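Local atomic coordinates of MtVAO615 (Myceliophthora thermophila, PDB entry 6F72), a protein that binds FAD through two covalent links and is probably a secreted flavoprotein oxidase that, once reduced, reacts rapidly with molecular oxygen, its substrate being still unknown. Residues A[28-33]-A[145-150]; A[43-48]-A[140-145]; A[52-57]-A[126-131]. One frame throughout, in Å; residues are numbered along the deposited sequence.

Interaction 1: A[28-33]-A[145-150]; sequences CRVLPG and KHNVRI
Asn147 and Arg29 meet through two complementary torsion choices. A chi1 of -170° points the Asn147 CG away from the backbone N and swings the amide toward segment 28-33, while the Arg29 chain bends at chi2 (-58°) and folds its guanidinium back beside Asn147 and Val148. The two ends of the amide are used separately. ND2 donates to the carbonyl O of Cys28 at 2.7 Å, a short but bent bond. OD1 accepts from Arg29 NH1 at 3.0 Å; it sits at the guanidinium edge, tilted somewhat out of its plane, and the guanidinium and amide planes are 55° apart. A third, straighter bond runs between backbones: Val30 N reaches Asn147 O at 3.2 Å. One residue thus grips three consecutive residues, Cys28 to Val30, and does so just where the chain leaves helix 133-146, Asn147 having positive phi. Apolar contact flanks these bonds. Val30 CG2 packs on Val148 CG2 at 4.0 Å, and Arg29 CG lies 3.9 Å from Arg149 CB, the two arginine chains crossing at about a right angle. Val148 O lies over one guanidinium face. With an alanine in place of Arg29, OD1 of Asn147 would probably be left without its NH1 partner, and the amide would be held by ND2 to Cys28 O alone within this contact. A water closes the far end, giving a hydrogen to Val30 O and accepting one from Arg149 N. Beyond the pair, the Cys28-Cys572 disulfide and backbone bonding of Arg29 to Leu571 tie 28-33 to the C-terminal strand 571-573. With its polar grip supplied by backbone groups, one amide and a guanidinium, and no carboxylate across the contact, the N-terminal segment is joined to the FAD-binding domain without pairing opposite charges.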
loop_
_atom_site.group_PDB
_atom_site.type_symbol
_atom_site.label_atom_id
_atom_site.label_comp_id
_atom_site.label_asym_id
_atom_site.label_seq_id
_atom_site.Cartn_x
_atom_site.Cartn_y
_atom_site.Cartn_z
ATOM N N CYS A 28 -13.317 25.332 10.465
ATOM C CA CYS A 28 -12.063 24.764 9.961
ATOM C C CYS A 28 -11.203 24.177 11.080
ATOM O O CYS A 28 -11.296 24.613 12.227
ATOM C CB CYS A 28 -11.256 25.849 9.258
ATOM S SG CYS A 28 -12.044 26.616 7.826
ATOM N N ARG A 29 -10.367 23.195 10.744
ATOM C CA ARG A 29 -9.342 22.687 11.663
ATOM C C ARG A 29 -8.290 23.763 11.903
ATOM O O ARG A 29 -7.931 24.502 10.975
ATOM C CB ARG A 29 -8.652 21.443 11.100
ATOM C CG ARG A 29 -9.519 20.204 10.991
ATOM C CD ARG A 29 -10.109 19.790 12.327
ATOM N NE ARG A 29 -10.743 18.487 12.226
ATOM C CZ ARG A 29 -11.622 18.005 13.094
ATOM N NH1 ARG A 29 -11.991 18.722 14.148
ATOM N NH2 ARG A 29 -12.140 16.800 12.897
ATOM N N VAL A 30 -7.808 23.844 13.142
ATOM C CA VAL A 30 -6.808 24.854 13.530
ATOM C C VAL A 30 -5.402 24.506 13.021
ATOM O O VAL A 30 -5.028 23.326 12.940
ATOM C CB VAL A 30 -6.789 25.140 15.062
ATOM C CG1 VAL A 30 -8.092 25.798 15.515
ATOM C CG2 VAL A 30 -6.477 23.886 15.872
ATOM N N LEU A 31 -4.638 25.544 12.684
ATOM C CA LEU A 31 -3.283 25.398 12.151
ATOM C C LEU A 31 -2.264 26.101 13.045
ATOM O O LEU A 31 -2.638 27.034 13.767
ATOM C CB LEU A 31 -3.215 25.951 10.715
ATOM C CG LEU A 31 -3.903 25.136 9.603
ATOM C CD1 LEU A 31 -3.587 25.754 8.246
ATOM C CD2 LEU A 31 -3.487 23.670 9.614
ATOM N N PRO A 32 -0.979 25.649 13.030
ATOM C CA PRO A 32 0.029 26.417 13.788
ATOM C C PRO A 32 0.046 27.853 13.281
ATOM O O PRO A 32 -0.012 28.082 12.065
ATOM C CB PRO A 32 1.351 25.703 13.469
ATOM C CG PRO A 32 0.945 24.338 13.028
ATOM C CD PRO A 32 -0.367 24.507 12.324
ATOM N N GLY A 33 0.056 28.797 14.217
ATOM C CA GLY A 33 -0.062 30.220 13.904
ATOM C C GLY A 33 -1.413 30.813 14.274
ATOM O O GLY A 33 -1.501 32.010 14.554
ATOM N N LYS A 145 -11.455 18.246 21.686
ATOM C CA LYS A 145 -11.536 19.436 22.548
ATOM C C LYS A 145 -10.942 20.673 21.857
ATOM O O LYS A 145 -11.521 21.764 21.931
ATOM C CB LYS A 145 -10.847 19.187 23.899
ATOM C CG LYS A 145 -10.975 20.328 24.902
ATOM C CD LYS A 145 -9.944 20.211 26.018
ATOM C CE LYS A 145 -9.900 21.463 26.868
ATOM N NZ LYS A 145 -9.186 21.184 28.140
ATOM N N HIS A 146 -9.817 20.483 21.164
ATOM C CA HIS A 146 -9.029 21.598 20.599
ATOM C C HIS A 146 -9.152 21.833 19.101
ATOM O O HIS A 146 -8.433 22.680 18.547
ATOM C CB HIS A 146 -7.551 21.455 20.979
ATOM C CG HIS A 146 -7.299 21.651 22.437
ATOM N ND1 HIS A 146 -7.420 22.878 23.051
ATOM C CD2 HIS A 146 -6.967 20.773 23.410
ATOM C CE1 HIS A 146 -7.153 22.751 24.340
ATOM N NE2 HIS A 146 -6.876 21.483 24.583
ATOM N N ASN A 147 -10.048 21.079 18.455
ATOM C CA ASN A 147 -10.330 21.207 17.026
ATOM C C ASN A 147 -9.090 20.951 16.149
ATOM O O ASN A 147 -8.869 21.618 15.130
ATOM C CB ASN A 147 -11.005 22.560 16.745
ATOM C CG ASN A 147 -11.549 22.668 15.342
ATOM O OD1 ASN A 147 -12.052 21.698 14.765
ATOM N ND2 ASN A 147 -11.442 23.856 14.779
ATOM N N VAL A 148 -8.291 19.966 16.556
ATOM C CA VAL A 148 -7.098 19.562 15.804
ATOM C C VAL A 148 -7.434 18.406 14.853
ATOM O O VAL A 148 -8.143 17.455 15.231
ATOM C CB VAL A 148 -5.925 19.188 16.752
ATOM C CG1 VAL A 148 -4.728 18.638 15.995
ATOM C CG2 VAL A 148 -5.489 20.404 17.573
ATOM N N ARG A 149 -6.937 18.509 13.615
ATOM C CA ARG A 149 -6.973 17.407 12.659
ATOM C C ARG A 149 -6.191 16.184 13.160
ATOM O O ARG A 149 -5.012 16.272 13.508
ATOM C CB ARG A 149 -6.421 17.864 11.310
ATOM C CG ARG A 149 -6.487 16.828 10.194
ATOM C CD ARG A 149 -5.703 17.295 8.972
ATOM N NE ARG A 149 -5.442 16.162 8.094
ATOM C CZ ARG A 149 -4.995 16.229 6.844
ATOM N NH1 ARG A 149 -4.726 17.397 6.275
ATOM N NH2 ARG A 149 -4.823 15.104 6.159
ATOM N N ILE A 150 -6.876 15.045 13.187
ATOM C CA ILE A 150 -6.231 13.766 13.430
ATOM C C ILE A 150 -5.677 13.211 12.132
ATOM O O ILE A 150 -6.341 13.238 11.097
ATOM C CB ILE A 150 -7.187 12.756 14.131
ATOM C CG1 ILE A 150 -7.353 13.130 15.619
ATOM C CG2 ILE A 150 -6.711 11.311 13.968
ATOM C CD1 ILE A 150 -6.145 12.843 16.504
HETATM O O HOH W 1 -5.164 20.713 13.189
#

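Interaction 2: A[43-48]-A[140-145]; sequences WAKLNK and LKFAQK. With NAG (2-acetamido-2-deoxy-beta-D-glucopyranose), chain B.
Phe142 of helix 133-146 projects onto helix 40-49, where Trp43, Lys45 and Leu46 meet its ring. The motif is a nearly antiparallel helix pair: the axes of segments 43-48 and 140-145 lie 11.1 Å apart, with 161° between their directions. Segment 140-145 falls in the PCMH-type FAD-binding region, and the pair packs beside the mixed four-stranded sheet, since both Trp43 and Leu46 also touch Leu169 of strand 169-172.

The apolar contacts come first. With CG anti to the backbone N (chi1 178°), the Phe142 side chain reaches across the wide gap between the axes. Leu46 CD2 sits over one face of its ring, 3.7 Å from the centroid and close to the normal, a CH-pi contact; Leu46 CD1 meets Phe142 CB at 3.7 Å. The two aromatic rings meet obliquely: the ring of Phe142 and the six-membered ring of Trp43 have centroids 4.9 Å apart and planes at 47°. Phe142 CE1 lies over a face of the indole, 3.4 Å from Trp43 CZ3. Trp43 is also stacked on Tyr126, which extends the aromatic cluster toward the sheet.

Two lysines lie at the margin of the contact. The Lys45 chain, bent at three torsions, curls so that NZ comes to the edge of the Phe142 ring, near its plane, and no cation-pi geometry results. There it also faces a like charge, which probably costs some stability; a long, weak ion pair with Asp42 may offset part of it. The separation of Lys45 NZ from Lys145 NZ is 4.0 Å.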
loop_
_atom_site.group_PDB
_atom_site.type_symbol
_atom_site.label_atom_id
_atom_site.label_comp_id
_atom_site.label_asym_id
_atom_site.label_seq_id
_atom_site.Cartn_x
_atom_site.Cartn_y
_atom_site.Cartn_z
ATOM N N TRP A 43 -0.367 21.454 25.072
ATOM C CA TRP A 43 0.432 20.341 24.556
ATOM C C TRP A 43 1.120 19.536 25.680
ATOM O O TRP A 43 1.050 18.296 25.681
ATOM C CB TRP A 43 1.411 20.821 23.463
ATOM C CG TRP A 43 0.696 21.287 22.190
ATOM C CD1 TRP A 43 0.583 22.573 21.726
ATOM C CD2 TRP A 43 -0.017 20.462 21.248
ATOM N NE1 TRP A 43 -0.146 22.603 20.559
ATOM C CE2 TRP A 43 -0.528 21.326 20.240
ATOM C CE3 TRP A 43 -0.255 19.085 21.146
ATOM C CZ2 TRP A 43 -1.269 20.856 19.153
ATOM C CZ3 TRP A 43 -1.007 18.609 20.047
ATOM C CH2 TRP A 43 -1.501 19.501 19.070
ATOM N N ALA A 44 1.728 20.239 26.644
ATOM C CA ALA A 44 2.327 19.600 27.825
ATOM C C ALA A 44 1.316 18.747 28.617
ATOM O O ALA A 44 1.637 17.641 29.040
ATOM C CB ALA A 44 2.985 20.634 28.734
ATOM N N LYS A 45 0.106 19.274 28.794
ATOM C CA LYS A 45 -0.991 18.602 29.495
ATOM C C LYS A 45 -1.407 17.303 28.767
ATOM O O LYS A 45 -1.658 16.280 29.418
ATOM C CB LYS A 45 -2.159 19.592 29.668
ATOM C CG LYS A 45 -3.509 19.042 30.120
ATOM C CD LYS A 45 -4.643 19.810 29.441
ATOM C CE LYS A 45 -4.988 19.227 28.065
ATOM N NZ LYS A 45 -5.438 20.238 27.058
ATOM N N LEU A 46 -1.457 17.348 27.430
ATOM C CA LEU A 46 -1.640 16.138 26.622
ATOM C C LEU A 46 -0.453 15.190 26.804
ATOM O O LEU A 46 -0.642 13.987 27.000
ATOM C CB LEU A 46 -1.873 16.455 25.127
ATOM C CG LEU A 46 -1.948 15.275 24.134
ATOM C CD1 LEU A 46 -3.098 14.314 24.426
ATOM C CD2 LEU A 46 -2.003 15.744 22.690
ATOM N N ASN A 47 0.758 15.746 26.765
ATOM C CA ASN A 47 1.983 14.964 26.935
ATOM C C ASN A 47 2.042 14.196 28.279
ATOM O O ASN A 47 2.544 13.066 28.324
ATOM C CB ASN A 47 3.218 15.849 26.745
ATOM C CG ASN A 47 4.474 15.048 26.458
ATOM O OD1 ASN A 47 4.408 13.864 26.132
ATOM N ND2 ASN A 47 5.635 15.702 26.578
ATOM N N LYS A 48 1.527 14.815 29.349
ATOM C CA LYS A 48 1.395 14.164 30.662
ATOM C C LYS A 48 0.453 12.952 30.586
ATOM O O LYS A 48 0.861 11.831 30.900
ATOM C CB LYS A 48 0.908 15.164 31.718
ATOM C CG LYS A 48 0.929 14.642 33.148
ATOM C CD LYS A 48 0.104 15.537 34.064
ATOM C CE LYS A 48 -0.022 14.979 35.471
ATOM N NZ LYS A 48 1.139 15.329 36.332
ATOM N N LEU A 140 -7.542 11.548 20.817
ATOM C CA LEU A 140 -8.856 11.840 20.235
ATOM C C LEU A 140 -9.636 12.852 21.071
ATOM O O LEU A 140 -10.214 13.786 20.523
ATOM C CB LEU A 140 -9.679 10.555 20.034
ATOM C CG LEU A 140 -9.248 9.500 19.004
ATOM C CD1 LEU A 140 -10.076 8.229 19.149
ATOM C CD2 LEU A 140 -9.343 10.013 17.573
ATOM N N LYS A 141 -9.633 12.680 22.394
ATOM C CA LYS A 141 -10.323 13.621 23.288
ATOM C C LYS A 141 -9.724 15.016 23.162
ATOM O O LYS A 141 -10.457 16.008 23.058
ATOM C CB LYS A 141 -10.268 13.176 24.757
ATOM C CG LYS A 141 -11.235 12.073 25.099
ATOM C CD LYS A 141 -11.809 12.253 26.496
ATOM C CE LYS A 141 -13.088 11.444 26.670
ATOM N NZ LYS A 141 -14.103 11.728 25.609
ATOM N N PHE A 142 -8.392 15.070 23.171
ATOM C CA PHE A 142 -7.645 16.315 23.058
ATOM C C PHE A 142 -7.923 17.009 21.727
ATOM O O PHE A 142 -8.234 18.209 21.704
ATOM C CB PHE A 142 -6.145 16.052 23.219
ATOM C CG PHE A 142 -5.289 17.285 23.075
ATOM C CD1 PHE A 142 -4.815 17.685 21.822
ATOM C CD2 PHE A 142 -4.963 18.055 24.192
ATOM C CE1 PHE A 142 -4.028 18.824 21.695
ATOM C CE2 PHE A 142 -4.181 19.188 24.064
ATOM C CZ PHE A 142 -3.714 19.573 22.814
ATOM N N ALA A 143 -7.799 16.252 20.633
ATOM C CA ALA A 143 -8.002 16.795 19.283
ATOM C C ALA A 143 -9.430 17.285 19.103
ATOM O O ALA A 143 -9.653 18.337 18.502
ATOM C CB ALA A 143 -7.632 15.781 18.215
ATOM N N GLN A 144 -10.384 16.552 19.670
ATOM C CA GLN A 144 -11.785 16.966 19.615
ATOM C C GLN A 144 -12.065 18.195 20.501
ATOM O O GLN A 144 -12.781 19.111 20.085
ATOM C CB GLN A 144 -12.740 15.765 19.828
ATOM C CG GLN A 144 -12.687 14.800 18.617
ATOM C CD GLN A 144 -13.497 13.493 18.738
ATOM O OE1 GLN A 144 -14.739 13.492 18.663
ATOM N NE2 GLN A 144 -12.782 12.361 18.851
ATOM N N LYS A 145 -11.455 18.246 21.686
ATOM C CA LYS A 145 -11.536 19.436 22.548
ATOM C C LYS A 145 -10.942 20.673 21.857
ATOM O O LYS A 145 -11.521 21.764 21.931
ATOM C CB LYS A 145 -10.847 19.187 23.899
ATOM C CG LYS A 145 -10.975 20.328 24.902
ATOM C CD LYS A 145 -9.944 20.211 26.018
ATOM C CE LYS A 145 -9.900 21.463 26.868
ATOM N NZ LYS A 145 -9.186 21.184 28.140
HETATM C C1 NAG B . 6.927 15.095 26.338
HETATM C C2 NAG B . 8.023 15.871 25.584
HETATM C C3 NAG B . 9.226 14.963 25.344
HETATM C C4 NAG B . 9.789 14.394 26.653
HETATM C C5 NAG B . 8.705 13.805 27.581
HETATM C C6 NAG B . 9.136 13.931 29.042
HETATM C C7 NAG B . 6.825 17.527 24.165
HETATM C C8 NAG B . 6.407 17.829 22.755
HETATM N N2 NAG B . 7.518 16.391 24.319
HETATM O O3 NAG B . 10.249 15.703 24.675
HETATM O O4 NAG B . 10.802 13.410 26.354
HETATM O O5 NAG B . 7.415 14.449 27.529
HETATM O O6 NAG B . 10.116 12.938 29.360
HETATM O O7 NAG B . 6.530 18.278 25.084
#

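Interaction 3: A[52-57]-A[126-131]; sequences GHLIAT and YVVNVT. With NAG (2-acetamido-2-deoxy-beta-D-glucopyranose), chain D; NAG (2-acetamido-2-deoxy-beta-D-glucopyranose), chain B.
His53 and Thr131 meet ring to methyl. The imidazole of His53 is placed by CG anti to the carbonyl carbon (chi1 -73°), and Thr131 CG2 lies over one of its faces, 3.8 Å from the ring centroid, a CH-pi contact. At the ring's edge, His53 NE2 and O6 of the sugar on Asn129 share a hydrogen bond of 2.6 Å, almost straight at 174°; ND1 is held by Leu50 O. With one face covered and both nitrogens engaged, the rotation of the ring is probably fixed. The sugar is carried by Asn129 ND2, covalently bound to C1.

Beside this end the backbones form an antiparallel pair, strand 54-56 being one of the two edge strands of the mixed four-stranded sheet of the FAD-binding region, with 126-129 next to it. Ile55 and Val127 are a hydrogen-bonded pair: Ile55 N to Val127 O is 2.9 Å and Val127 N to Ile55 O is 2.8 Å. Two residues along, beyond the non-hydrogen-bonded pair Leu54-Val128, Asn129 N donates to His53 O, also at 2.8 Å.

On one face of the sheet lie Leu54, Ala56, Tyr126 and Val128. A chi1 of -165° sets the Leu54 CG opposite the backbone N and turns the end of the chain back toward strand 126-129, bringing CD2 to 3.8 Å from Tyr126 CD1. Ala56 CB packs on Tyr126 CE1, and Trp43 stacks on the same tyrosine. The acetamide methyl C8 of the sugar on Asn47 approaches the edge of this ring, and N2 of the same sugar makes a weak hydrogen bond to Leu54 O. On the other face Ile55 packs against Val127, CB to CB 4.1 Å, and Ile55 CD1 reaches the acetamide O7 of the Asn129 sugar. Thr57 OG1, bonded to Pro124 O, lies against Val127 CG2.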
loop_
_atom_site.group_PDB
_atom_site.type_symbol
_atom_site.label_atom_id
_atom_site.label_comp_id
_atom_site.label_asym_id
_atom_site.label_seq_id
_atom_site.Cartn_x
_atom_site.Cartn_y
_atom_site.Cartn_z
ATOM N N GLY A 52 4.433 10.988 28.554
ATOM C CA GLY A 52 5.613 11.440 27.805
ATOM C C GLY A 52 5.720 11.030 26.334
ATOM O O GLY A 52 6.777 11.206 25.717
ATOM N N HIS A 53 4.630 10.513 25.762
ATOM C CA HIS A 53 4.638 9.954 24.397
ATOM C C HIS A 53 4.187 10.906 23.274
ATOM O O HIS A 53 3.931 10.466 22.137
ATOM C CB HIS A 53 3.876 8.609 24.356
ATOM C CG HIS A 53 4.626 7.481 24.996
ATOM N ND1 HIS A 53 4.593 7.240 26.355
ATOM C CD2 HIS A 53 5.454 6.547 24.468
ATOM C CE1 HIS A 53 5.360 6.201 26.634
ATOM N NE2 HIS A 53 5.893 5.761 25.506
ATOM N N LEU A 54 4.087 12.197 23.587
ATOM C CA LEU A 54 3.975 13.236 22.556
ATOM C C LEU A 54 5.359 13.619 22.034
ATOM O O LEU A 54 6.307 13.789 22.820
ATOM C CB LEU A 54 3.240 14.481 23.079
ATOM C CG LEU A 54 2.711 15.520 22.081
ATOM C CD1 LEU A 54 1.474 14.985 21.354
ATOM C CD2 LEU A 54 2.397 16.834 22.777
ATOM N N ILE A 55 5.461 13.721 20.710
ATOM C CA ILE A 55 6.677 14.129 20.004
ATOM C C ILE A 55 6.348 15.386 19.178
ATOM O O ILE A 55 5.335 15.421 18.493
ATOM C CB ILE A 55 7.223 12.998 19.079
ATOM C CG1 ILE A 55 7.473 11.702 19.861
ATOM C CG2 ILE A 55 8.505 13.432 18.360
ATOM C CD1 ILE A 55 8.078 10.578 19.038
ATOM N N ALA A 56 7.176 16.423 19.286
ATOM C CA ALA A 56 7.159 17.548 18.338
ATOM C C ALA A 56 7.884 17.065 17.083
ATOM O O ALA A 56 9.012 16.565 17.169
ATOM C CB ALA A 56 7.853 18.781 18.917
ATOM N N THR A 57 7.231 17.178 15.930
ATOM C CA THR A 57 7.824 16.700 14.692
ATOM C C THR A 57 9.114 17.470 14.368
ATOM O O THR A 57 9.153 18.701 14.379
ATOM C CB THR A 57 6.843 16.791 13.506
ATOM O OG1 THR A 57 5.628 16.117 13.844
ATOM C CG2 THR A 57 7.443 16.176 12.252
ATOM N N TYR A 126 2.552 17.478 15.677
ATOM C CA TYR A 126 2.841 16.608 16.830
ATOM C C TYR A 126 2.459 15.165 16.528
ATOM O O TYR A 126 1.501 14.903 15.784
ATOM C CB TYR A 126 2.086 17.073 18.079
ATOM C CG TYR A 126 2.592 18.372 18.652
ATOM C CD1 TYR A 126 3.632 18.389 19.595
ATOM C CD2 TYR A 126 2.033 19.592 18.253
ATOM C CE1 TYR A 126 4.103 19.593 20.118
ATOM C CE2 TYR A 126 2.496 20.793 18.757
ATOM C CZ TYR A 126 3.518 20.792 19.696
ATOM O OH TYR A 126 3.952 22.006 20.185
ATOM N N VAL A 127 3.208 14.243 17.130
ATOM C CA VAL A 127 3.089 12.808 16.859
ATOM C C VAL A 127 2.828 12.069 18.179
ATOM O O VAL A 127 3.643 12.150 19.117
ATOM C CB VAL A 127 4.381 12.270 16.181
ATOM C CG1 VAL A 127 4.340 10.757 16.017
ATOM C CG2 VAL A 127 4.648 12.962 14.843
ATOM N N VAL A 128 1.695 11.367 18.255
ATOM C CA VAL A 128 1.377 10.515 19.427
ATOM C C VAL A 128 2.034 9.151 19.233
ATOM O O VAL A 128 1.626 8.384 18.355
ATOM C CB VAL A 128 -0.142 10.347 19.660
ATOM C CG1 VAL A 128 -0.409 9.468 20.887
ATOM C CG2 VAL A 128 -0.809 11.697 19.835
ATOM N N ASN A 129 3.055 8.864 20.040
ATOM C CA ASN A 129 3.766 7.595 19.974
ATOM C C ASN A 129 2.936 6.557 20.740
ATOM O O ASN A 129 3.185 6.289 21.923
ATOM C CB ASN A 129 5.192 7.760 20.517
ATOM C CG ASN A 129 5.981 6.459 20.561
ATOM O OD1 ASN A 129 5.553 5.416 20.044
ATOM N ND2 ASN A 129 7.158 6.528 21.191
ATOM N N VAL A 130 1.953 5.975 20.034
ATOM C CA VAL A 130 0.893 5.157 20.645
ATOM C C VAL A 130 1.438 3.861 21.245
ATOM O O VAL A 130 2.177 3.115 20.595
ATOM C CB VAL A 130 -0.269 4.878 19.652
ATOM C CG1 VAL A 130 -1.301 3.913 20.239
ATOM C CG2 VAL A 130 -0.953 6.177 19.230
ATOM N N THR A 131 1.077 3.618 22.505
ATOM C CA THR A 131 1.489 2.403 23.193
ATOM C C THR A 131 0.301 1.463 23.443
ATOM O O THR A 131 0.513 0.316 23.824
ATOM C CB THR A 131 2.181 2.701 24.531
ATOM O OG1 THR A 131 1.276 3.410 25.383
ATOM C CG2 THR A 131 3.435 3.521 24.327
HETATM C C1 NAG D . 8.063 5.422 21.380
HETATM C C2 NAG D . 9.592 5.594 21.375
HETATM C C3 NAG D . 10.275 4.241 21.594
HETATM C C4 NAG D . 9.793 3.556 22.883
HETATM C C5 NAG D . 8.267 3.424 22.805
HETATM C C6 NAG D . 7.652 2.792 24.057
HETATM C C7 NAG D . 10.276 7.501 19.953
HETATM C C8 NAG D . 10.816 7.873 18.604
HETATM N N2 NAG D . 10.098 6.190 20.145
HETATM O O3 NAG D . 11.699 4.397 21.601
HETATM O O4 NAG D . 10.367 2.246 22.979
HETATM O O5 NAG D . 7.656 4.708 22.569
HETATM O O6 NAG D . 7.561 3.754 25.116
HETATM O O7 NAG D . 10.012 8.353 20.792
HETATM C C1 NAG B . 6.927 15.095 26.338
HETATM C C2 NAG B . 8.023 15.871 25.584
HETATM C C3 NAG B . 9.226 14.963 25.344
HETATM C C4 NAG B . 9.789 14.394 26.653
HETATM C C5 NAG B . 8.705 13.805 27.581
HETATM C C6 NAG B . 9.136 13.931 29.042
HETATM C C7 NAG B . 6.825 17.527 24.165
HETATM C C8 NAG B . 6.407 17.829 22.755
HETATM N N2 NAG B . 7.518 16.391 24.319
HETATM O O3 NAG B . 10.249 15.703 24.675
HETATM O O4 NAG B . 10.802 13.410 26.354
HETATM O O5 NAG B . 7.415 14.449 27.529
HETATM O O6 NAG B . 10.116 12.938 29.360
HETATM O O7 NAG B . 6.530 18.278 25.084
#

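How the interactions relate
Interactions 1 and 2 both draw on the end of helix 133-146, interaction 1 through the residues that follow it, and the backbone of Val148 probably bonds back to Ala143. Interaction 2 is a buried contact, three of its five touching residues being buried, apolar and aromatic with two lysines at its margin, whereas interactions 1 and 3 are partly buried and rely on hydrogen bonds, through an amide, a guanidinium and loop backbone in 28-33/145-150 and through strand pairing in 52-57/126-131. Interactions 2 and 3 meet through Asn47, whose O and OD1 probably bond to Gly52 N and Leu54 N, and both touch its sugar. Interactions 1 and 3 do not touch, their nearest atoms being about 6 Å apart.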